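Local coordinates for protein putative C39-like peptidase (Bacillus anthracis, PDB 3ERV) that is of unknown function but, as a putative C39-like peptidase, probably cleaves peptide bonds by a cysteine-protease mechanism, at residues A[142-148]-A[219-225]. Numbering follows the deposited sequence.
Sequences GQPVVII and QAISYVK
Val146 and Ile221 face each other as a hydrogen-bonded antiparallel pair, a compact example of how two strands distant in sequence join inside a sheet. Val146 N donates a hydrogen bond to Ile221 O at 2.8 Å, and Ile221 N returns a straighter bond (164° at the hydrogen) to Val146 O. The next pair, Ile147 with Ala220, is non-hydrogen-bonded, and beyond it Ile148 N reaches Gln219 O over a longer 3.3 Å. There a water spans the pair, donating to Ile148 O and accepting from Gln219 N, and the Gln219 side chain crosses that of Ile148 obliquely, its CB 4.0 Å from Ile148 CG1.

Toward Gln143 the ladder hands over to side chains. Ser222 OG, turned anti to its own N (chi1 -173°), donates to Pro144 O at 2.8 Å from 38° out of the carbonyl plane, thus using a hydroxyl where the backbone bonding has stopped. Gln143 CG sits over one face of the Tyr223 ring, offset toward its rim, a CH-pi contact 3.8 Å from the centroid in which the two side chains cross at about a right angle, while Pro144 CD touches Tyr223 OH at 3.6 Å. Beside the face that carries Ile147 and Ala220, Val145 CG1 packs on Ala220 CB at 3.6 Å.

Second-shell groups hold these pieces in place. Ser138 OG bonds to both Ser222 OG and Gln143 O; Gln219 OE1 accepts from His109 N, and its NE2 donates to Met216 O. Gly142, with positive phi, closes helix 132-140 in a Schellman motif and leads into the strand; Lys225 NZ binds Ala141 O beside this turn. Both strands are interior to the antiparallel sheet: 145-150 also pairs with 177-185, and 220-223 with 124-126. Leu135 of helix 132-140 packs against Val145, Ile147 and Ala220, whereas Val146 meets Ser54 and Met58 of helix 50-61.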
ATOM      1  N   GLY A 142     -17.759   0.513  -3.764  1.00 51.88           N
ATOM      2  CA  GLY A 142     -17.199   0.778  -5.085  1.00 50.49           C
ATOM      3  C   GLY A 142     -15.832   1.442  -5.074  1.00 50.32           C
ATOM      4  O   GLY A 142     -15.304   1.835  -6.134  1.00 50.12           O
ATOM      5  N   GLN A 143     -15.256   1.605  -3.886  1.00 49.43           N
ATOM      6  CA  GLN A 143     -13.923   2.236  -3.753  1.00 48.80           C
ATOM      7  C   GLN A 143     -12.863   1.226  -3.277  1.00 47.37           C
ATOM      8  O   GLN A 143     -12.906   0.767  -2.128  1.00 47.72           O
ATOM      9  CB  GLN A 143     -13.934   3.463  -2.815  1.00 48.46           C
ATOM     10  CG  GLN A 143     -14.681   4.679  -3.380  1.00 50.97           C
ATOM     11  CD  GLN A 143     -16.136   4.373  -3.512  1.00 56.41           C
ATOM     12  OE1 GLN A 143     -16.794   3.987  -2.527  1.00 58.99           O
ATOM     13  NE2 GLN A 143     -16.656   4.483  -4.730  1.00 57.20           N
ATOM     14  N   PRO A 144     -11.912   0.899  -4.157  1.00 46.37           N
ATOM     15  CA  PRO A 144     -10.830  -0.038  -3.788  1.00 45.86           C
ATOM     16  C   PRO A 144      -9.878   0.609  -2.763  1.00 46.10           C
ATOM     17  O   PRO A 144      -9.901   1.846  -2.557  1.00 45.84           O
ATOM     18  CB  PRO A 144     -10.104  -0.284  -5.123  1.00 44.43           C
ATOM     19  CG  PRO A 144     -10.278   1.010  -5.911  1.00 46.46           C
ATOM     20  CD  PRO A 144     -11.659   1.583  -5.450  1.00 45.76           C
ATOM     21  N   VAL A 145      -9.059  -0.207  -2.114  1.00 44.71           N
ATOM     22  CA  VAL A 145      -8.293   0.271  -0.969  1.00 44.62           C
ATOM     23  C   VAL A 145      -6.814  -0.135  -1.139  1.00 44.54           C
ATOM     24  O   VAL A 145      -6.519  -1.297  -1.366  1.00 43.28           O
ATOM     25  CB  VAL A 145      -8.878  -0.347   0.348  1.00 44.77           C
ATOM     26  CG1 VAL A 145      -8.150   0.183   1.636  1.00 41.86           C
ATOM     27  CG2 VAL A 145     -10.394  -0.143   0.382  1.00 44.12           C
ATOM     28  N   VAL A 146      -5.903   0.825  -1.032  1.00 44.07           N
ATOM     29  CA  VAL A 146      -4.500   0.524  -1.052  1.00 44.34           C
ATOM     30  C   VAL A 146      -4.082   0.045   0.350  1.00 45.76           C
ATOM     31  O   VAL A 146      -4.380   0.708   1.359  1.00 45.66           O
ATOM     32  CB  VAL A 146      -3.693   1.755  -1.455  1.00 44.33           C
ATOM     33  CG1 VAL A 146      -2.148   1.497  -1.312  1.00 43.61           C
ATOM     34  CG2 VAL A 146      -4.101   2.212  -2.857  1.00 41.90           C
ATOM     35  N   ILE A 147      -3.409  -1.106   0.426  1.00 46.45           N
ATOM     36  CA  ILE A 147      -3.051  -1.638   1.740  1.00 47.94           C
ATOM     37  C   ILE A 147      -1.572  -2.021   1.889  1.00 48.82           C
ATOM     38  O   ILE A 147      -0.942  -2.529   0.957  1.00 49.49           O
ATOM     39  CB  ILE A 147      -3.976  -2.806   2.167  1.00 48.76           C
ATOM     40  CG1 ILE A 147      -3.690  -4.024   1.311  1.00 48.37           C
ATOM     41  CG2 ILE A 147      -5.498  -2.414   2.136  1.00 44.21           C
ATOM     42  CD1 ILE A 147      -2.823  -5.035   2.029  1.00 51.56           C
ATOM     43  N   ILE A 148      -0.997  -1.760   3.048  1.00 49.04           N
ATOM     44  CA  ILE A 148       0.363  -2.224   3.290  1.00 50.18           C
ATOM     45  C   ILE A 148       0.262  -3.598   4.005  1.00 50.80           C
ATOM     46  O   ILE A 148      -0.493  -3.727   4.952  1.00 51.40           O
ATOM     47  CB  ILE A 148       1.157  -1.242   4.189  1.00 49.81           C
ATOM     48  CG1 ILE A 148       1.150   0.182   3.616  1.00 51.15           C
ATOM     49  CG2 ILE A 148       2.596  -1.758   4.446  1.00 48.93           C
ATOM     50  CD1 ILE A 148       1.834   0.322   2.326  1.00 53.90           C
ATOM     51  N   GLN A 219      -2.677  -0.627   7.993  1.00 47.98           N
ATOM     52  CA  GLN A 219      -2.480   0.578   7.199  1.00 47.92           C
ATOM     53  C   GLN A 219      -3.278   0.511   5.889  1.00 47.38           C
ATOM     54  O   GLN A 219      -3.165  -0.470   5.141  1.00 46.75           O
ATOM     55  CB  GLN A 219      -1.030   0.801   6.896  1.00 47.54           C
ATOM     56  CG  GLN A 219      -0.042   0.542   8.045  1.00 49.83           C
ATOM     57  CD  GLN A 219       1.345   0.999   7.627  1.00 49.33           C
ATOM     58  OE1 GLN A 219       1.462   2.036   6.987  1.00 50.25           O
ATOM     59  NE2 GLN A 219       2.392   0.225   7.948  1.00 45.76           N
ATOM     60  N   ALA A 220      -4.080   1.544   5.618  1.00 46.49           N
ATOM     61  CA  ALA A 220      -4.937   1.529   4.415  1.00 46.80           C
ATOM     62  C   ALA A 220      -5.354   2.897   3.973  1.00 47.06           C
ATOM     63  O   ALA A 220      -5.654   3.745   4.789  1.00 48.22           O
ATOM     64  CB  ALA A 220      -6.161   0.689   4.633  1.00 46.13           C
ATOM     65  N   ILE A 221      -5.347   3.113   2.661  1.00 47.49           N
ATOM     66  CA  ILE A 221      -5.722   4.399   2.067  1.00 47.59           C
ATOM     67  C   ILE A 221      -6.842   4.142   1.040  1.00 47.17           C
ATOM     68  O   ILE A 221      -6.776   3.198   0.250  1.00 45.44           O
ATOM     69  CB  ILE A 221      -4.546   5.068   1.304  1.00 48.02           C
ATOM     70  CG1 ILE A 221      -3.338   5.368   2.208  1.00 49.67           C
ATOM     71  CG2 ILE A 221      -5.008   6.314   0.512  1.00 46.41           C
ATOM     72  CD1 ILE A 221      -3.715   6.126   3.403  1.00 54.89           C
ATOM     73  N   SER A 222      -7.843   5.003   1.015  1.00 46.68           N
ATOM     74  CA  SER A 222      -8.838   4.909  -0.047  1.00 47.23           C
ATOM     75  C   SER A 222      -9.333   6.304  -0.410  1.00 47.61           C
ATOM     76  O   SER A 222      -8.622   7.302  -0.191  1.00 46.98           O
ATOM     77  CB  SER A 222     -10.004   3.983   0.359  1.00 47.67           C
ATOM     78  OG  SER A 222     -10.893   3.764  -0.746  1.00 47.95           O
ATOM     79  N   TYR A 223     -10.534   6.387  -0.972  1.00 47.27           N
ATOM     80  CA  TYR A 223     -11.148   7.681  -1.182  1.00 48.67           C
ATOM     81  C   TYR A 223     -12.672   7.486  -1.099  1.00 50.56           C
ATOM     82  O   TYR A 223     -13.174   6.351  -1.084  1.00 50.07           O
ATOM     83  CB  TYR A 223     -10.723   8.274  -2.550  1.00 47.04           C
ATOM     84  CG  TYR A 223     -11.171   7.377  -3.714  1.00 48.07           C
ATOM     85  CD1 TYR A 223     -12.343   7.648  -4.434  1.00 46.10           C
ATOM     86  CD2 TYR A 223     -10.452   6.216  -4.045  1.00 47.39           C
ATOM     87  CE1 TYR A 223     -12.764   6.799  -5.473  1.00 46.46           C
ATOM     88  CE2 TYR A 223     -10.851   5.371  -5.075  1.00 48.18           C
ATOM     89  CZ  TYR A 223     -12.004   5.659  -5.793  1.00 47.91           C
ATOM     90  OH  TYR A 223     -12.407   4.799  -6.831  1.00 48.43           O
ATOM     91  N   VAL A 224     -13.415   8.589  -1.062  1.00 52.71           N
ATOM     92  CA  VAL A 224     -14.868   8.490  -1.073  1.00 55.51           C
ATOM     93  C   VAL A 224     -15.483   9.101  -2.351  1.00 57.95           C
ATOM     94  O   VAL A 224     -14.906  10.014  -2.978  1.00 58.17           O
ATOM     95  CB  VAL A 224     -15.481   9.090   0.227  1.00 55.41           C
ATOM     96  CG1 VAL A 224     -15.041   8.258   1.438  1.00 54.27           C
ATOM     97  CG2 VAL A 224     -15.064  10.551   0.399  1.00 54.07           C
ATOM     98  N   LYS A 225     -16.643   8.588  -2.745  1.00 60.88           N
ATOM     99  CA  LYS A 225     -17.332   9.061  -3.968  1.00 64.05           C
ATOM    100  C   LYS A 225     -17.512  10.573  -4.081  1.00 65.57           C
ATOM    101  O   LYS A 225     -17.255  11.160  -5.143  1.00 65.93           O
ATOM    102  CB  LYS A 225     -18.697   8.411  -4.089  1.00 64.08           C
ATOM    103  CG  LYS A 225     -18.740   7.273  -5.049  1.00 65.44           C
ATOM    104  CD  LYS A 225     -20.164   6.732  -5.115  1.00 67.12           C
ATOM    105  CE  LYS A 225     -20.222   5.387  -5.840  1.00 69.13           C
ATOM    106  NZ  LYS A 225     -19.335   4.338  -5.236  1.00 69.91           N
TER
HETATM  107  O   HOH W   1     -15.468   5.036  -7.391  1.00 62.79           O
HETATM  108  O   HOH W   2      -1.099  -2.823   7.433  1.00 45.86           O